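Glycosyl hydrolase, family 38 (Enterococcus faecalis, PDB 5KBP) probably hydrolyses alpha-mannosidic linkages in carbohydrates, as a member of glycoside hydrolase family 38. Local coordinates at residues R303-V313 and H365-N376. Numbering follows the deposited sequence.
With SO4 (sulfate ion), chain F.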
# COMPACT_ATOMS: atom_id res chain seq x y z
N ARG A 303 9.86 7.48 13.42
CA ARG A 303 9.21 7.63 12.12
C ARG A 303 8.12 8.71 12.18
O ARG A 303 6.92 8.44 12.12
CB ARG A 303 8.63 6.30 11.64
CG ARG A 303 9.65 5.18 11.51
CD ARG A 303 8.97 3.89 11.07
NE ARG A 303 9.90 2.77 10.97
CZ ARG A 303 10.45 2.33 9.84
NH1 ARG A 303 10.16 2.93 8.69
NH2 ARG A 303 11.27 1.30 9.86
N VAL A 304 8.59 9.96 12.29
CA VAL A 304 7.69 11.08 12.53
C VAL A 304 6.71 11.26 11.38
O VAL A 304 5.60 11.79 11.57
CB VAL A 304 8.51 12.37 12.78
CG1 VAL A 304 9.34 12.72 11.56
CG2 VAL A 304 7.60 13.52 13.19
N TYR A 305 7.08 10.82 10.17
CA TYR A 305 6.18 10.96 9.03
C TYR A 305 4.89 10.17 9.23
O TYR A 305 3.83 10.56 8.72
CB TYR A 305 6.88 10.53 7.74
CG TYR A 305 7.37 9.09 7.74
CD1 TYR A 305 8.64 8.77 8.20
CD2 TYR A 305 6.56 8.07 7.26
CE1 TYR A 305 9.09 7.46 8.19
CE2 TYR A 305 7.01 6.76 7.25
CZ TYR A 305 8.27 6.46 7.71
OH TYR A 305 8.72 5.16 7.70
N LEU A 306 4.95 9.05 9.96
CA LEU A 306 3.74 8.32 10.31
C LEU A 306 2.84 9.17 11.20
O LEU A 306 1.62 9.24 10.99
CB LEU A 306 4.09 7.01 11.02
CG LEU A 306 4.86 5.95 10.23
CD1 LEU A 306 5.25 4.81 11.15
CD2 LEU A 306 4.03 5.44 9.07
N LYS A 307 3.42 9.83 12.21
CA LYS A 307 2.64 10.66 13.11
C LYS A 307 2.07 11.88 12.39
O LYS A 307 0.96 12.32 12.69
CB LYS A 307 3.49 11.09 14.31
CG LYS A 307 3.60 10.05 15.42
CD LYS A 307 4.53 8.91 15.06
CE LYS A 307 4.78 8.01 16.26
NZ LYS A 307 5.63 6.85 15.91
N GLN A 308 2.83 12.44 11.45
CA GLN A 308 2.34 13.58 10.69
C GLN A 308 1.16 13.19 9.81
O GLN A 308 0.15 13.90 9.75
CB GLN A 308 3.47 14.18 9.85
CG GLN A 308 4.55 14.86 10.67
CD GLN A 308 5.65 15.45 9.81
OE1 GLN A 308 6.05 14.86 8.80
NE2 GLN A 308 6.15 16.61 10.20
N TRP A 309 1.26 12.05 9.12
CA TRP A 309 0.16 11.59 8.29
C TRP A 309 -1.05 11.23 9.14
O TRP A 309 -2.20 11.49 8.75
CB TRP A 309 0.59 10.39 7.45
CG TRP A 309 1.12 10.77 6.11
CD1 TRP A 309 2.42 11.06 5.79
CD2 TRP A 309 0.37 10.90 4.90
NE1 TRP A 309 2.52 11.37 4.46
CE2 TRP A 309 1.28 11.28 3.89
CE3 TRP A 309 -0.98 10.73 4.57
CZ2 TRP A 309 0.87 11.50 2.57
CZ3 TRP A 309 -1.38 10.95 3.27
CH2 TRP A 309 -0.46 11.33 2.28
N ASN A 310 -0.83 10.63 10.31
CA ASN A 310 -1.94 10.28 11.18
C ASN A 310 -2.69 11.52 11.65
O ASN A 310 -3.92 11.56 11.63
CB ASN A 310 -1.44 9.47 12.38
CG ASN A 310 -2.57 8.83 13.16
OD1 ASN A 310 -3.61 8.50 12.60
ND2 ASN A 310 -2.36 8.64 14.46
N THR A 311 -1.95 12.55 12.05
CA THR A 311 -2.58 13.82 12.42
C THR A 311 -3.37 14.39 11.25
O THR A 311 -4.49 14.88 11.42
CB THR A 311 -1.52 14.82 12.89
OG1 THR A 311 -0.93 14.35 14.11
CG2 THR A 311 -2.14 16.19 13.13
N LYS A 312 -2.81 14.33 10.04
CA LYS A 312 -3.46 14.91 8.87
C LYS A 312 -4.76 14.18 8.54
O LYS A 312 -5.80 14.80 8.31
CB LYS A 312 -2.51 14.91 7.68
CG LYS A 312 -3.15 15.37 6.38
CD LYS A 312 -2.12 15.55 5.28
CE LYS A 312 -1.38 14.25 4.99
NZ LYS A 312 -0.38 14.42 3.90
N VAL A 313 -4.71 12.84 8.50
CA VAL A 313 -5.89 12.07 8.13
C VAL A 313 -6.97 12.19 9.20
O VAL A 313 -8.17 12.23 8.89
CB VAL A 313 -5.50 10.60 7.88
CG1 VAL A 313 -6.73 9.76 7.56
CG2 VAL A 313 -4.48 10.51 6.75
N HIS A 365 5.70 -0.44 7.52
CA HIS A 365 5.41 0.99 7.55
C HIS A 365 5.22 1.57 6.15
O HIS A 365 4.50 2.57 6.00
CB HIS A 365 6.51 1.73 8.30
CG HIS A 365 6.58 1.37 9.75
ND1 HIS A 365 7.74 0.92 10.35
CD2 HIS A 365 5.64 1.39 10.72
CE1 HIS A 365 7.51 0.68 11.63
NE2 HIS A 365 6.24 0.95 11.88
N ARG A 366 5.84 0.99 5.13
CA ARG A 366 5.50 1.36 3.77
C ARG A 366 4.06 0.98 3.45
O ARG A 366 3.38 1.67 2.68
CB ARG A 366 6.46 0.72 2.77
CG ARG A 366 7.89 1.21 2.87
CD ARG A 366 8.66 0.95 1.59
NE ARG A 366 8.67 -0.47 1.24
CZ ARG A 366 9.56 -1.34 1.67
NH1 ARG A 366 10.54 -0.95 2.48
NH2 ARG A 366 9.49 -2.62 1.30
N GLY A 367 3.57 -0.12 4.03
CA GLY A 367 2.18 -0.48 3.87
C GLY A 367 1.24 0.43 4.63
O GLY A 367 0.08 0.60 4.22
N MET A 368 1.70 1.01 5.73
CA MET A 368 0.89 1.98 6.46
C MET A 368 0.70 3.25 5.64
O MET A 368 -0.37 3.88 5.72
CB MET A 368 1.54 2.32 7.80
CG MET A 368 1.58 1.18 8.79
SD MET A 368 2.34 1.69 10.35
CE MET A 368 1.27 3.05 10.81
N MET A 369 1.71 3.65 4.87
CA MET A 369 1.58 4.84 4.03
C MET A 369 0.48 4.65 2.99
O MET A 369 -0.26 5.60 2.68
CB MET A 369 2.91 5.15 3.34
CG MET A 369 3.97 5.75 4.25
SD MET A 369 3.69 7.49 4.63
CE MET A 369 2.93 7.37 6.24
N THR A 370 0.34 3.44 2.45
CA THR A 370 -0.74 3.17 1.51
C THR A 370 -2.10 3.32 2.19
O THR A 370 -3.03 3.90 1.61
CB THR A 370 -0.59 1.77 0.92
OG1 THR A 370 0.60 1.71 0.11
CG2 THR A 370 -1.79 1.41 0.05
N ARG A 371 -2.23 2.80 3.41
CA ARG A 371 -3.47 2.97 4.16
C ARG A 371 -3.75 4.44 4.44
O ARG A 371 -4.90 4.90 4.34
CB ARG A 371 -3.42 2.19 5.46
CG ARG A 371 -3.14 0.70 5.31
CD ARG A 371 -3.49 -0.04 6.59
NE ARG A 371 -3.09 -1.45 6.55
CZ ARG A 371 -2.00 -1.93 7.14
NH1 ARG A 371 -1.72 -3.22 7.07
NH2 ARG A 371 -1.20 -1.12 7.82
N PHE A 372 -2.71 5.20 4.80
CA PHE A 372 -2.88 6.63 5.04
C PHE A 372 -3.34 7.35 3.77
O PHE A 372 -4.26 8.18 3.82
CB PHE A 372 -1.57 7.23 5.55
CG PHE A 372 -1.38 7.11 7.03
CD1 PHE A 372 -2.40 7.45 7.90
CD2 PHE A 372 -0.18 6.66 7.56
CE1 PHE A 372 -2.23 7.34 9.27
CE2 PHE A 372 -0.01 6.55 8.93
CZ PHE A 372 -1.03 6.89 9.78
N GLU A 373 -2.71 7.05 2.64
CA GLU A 373 -3.11 7.66 1.38
C GLU A 373 -4.57 7.35 1.04
O GLU A 373 -5.33 8.23 0.64
CB GLU A 373 -2.20 7.20 0.24
CG GLU A 373 -0.74 7.64 0.37
CD GLU A 373 -0.47 8.96 -0.30
OE1 GLU A 373 0.67 9.45 -0.21
OE2 GLU A 373 -1.40 9.51 -0.93
N ASN A 374 -4.97 6.09 1.22
CA ASN A 374 -6.32 5.68 0.85
C ASN A 374 -7.36 6.31 1.77
O ASN A 374 -8.38 6.82 1.31
CB ASN A 374 -6.43 4.15 0.87
CG ASN A 374 -5.68 3.50 -0.27
OD1 ASN A 374 -5.45 4.12 -1.31
ND2 ASN A 374 -5.28 2.25 -0.08
N ALA A 375 -7.12 6.27 3.08
CA ALA A 375 -8.04 6.90 4.02
C ALA A 375 -8.13 8.40 3.78
O ALA A 375 -9.21 8.99 3.84
CB ALA A 375 -7.62 6.60 5.46
N ASN A 376 -6.99 9.03 3.50
CA ASN A 376 -6.97 10.48 3.28
C ASN A 376 -7.75 10.85 2.03
O ASN A 376 -8.46 11.86 2.01
CB ASN A 376 -5.53 10.98 3.20
CG ASN A 376 -5.44 12.49 3.12
OD1 ASN A 376 -5.90 13.20 4.02
ND2 ASN A 376 -4.83 13.00 2.06
S SO4 F . -3.09 16.33 1.29
O1 SO4 F . -3.70 15.43 0.32
O2 SO4 F . -3.16 17.70 0.79
O3 SO4 F . -3.81 16.24 2.56
O4 SO4 F . -1.69 15.95 1.50
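Trp-309 and Phe-372 pass side by side, each reaching back toward the other's helix, a compact example of how large side chains interlock two near-parallel helices. Trp-309 CB lies over the Phe-372 ring, a CH-pi contact 4.0 Å from its centroid, while Trp-309 CE3 rests on Phe-372 CB. In a second CH-pi contact Arg-303 CD lies over a face of the His-365 imidazole, offset toward the rim, 3.6 Å from its centroid. Trp-309 is a knob among Met-369, Phe-372, Glu-373 and Asn-376, Phe-372 one among Leu-306, Trp-309, Asn-310 and Val-313. The bend at chi2 (-76°) brings Met-369 SD over the five-membered ring of Trp-309, 4.2 Å from its centroid, and the turn at chi3 directs CE to Leu-306 CD2 (3.6 Å). The same sulfur meets Tyr-305 at its ring edge.

This knobs-into-holes packing, with segments 304-313 and 365-376 crossing at 18°, joins two longer helices, 304-332 and 362-393, of the alpha-mannosidase middle domain; Leu-347 of helix 337-348 also packs on Phe-372 and Val-313.

Among polar contacts, Arg-303 NH1 donates in the guanidinium plane to Tyr-305 OH (2.8 Å), within 303-313; Glu-571 and Asp-362 form salt bridges with Arg-303. Lys-312 NZ donates a hydrogen bond to sulfate O4 (3.1 Å), and Asn-376 ND2 adds weak ones to O1 and O3; the ion probably comes from the crystallisation liquor.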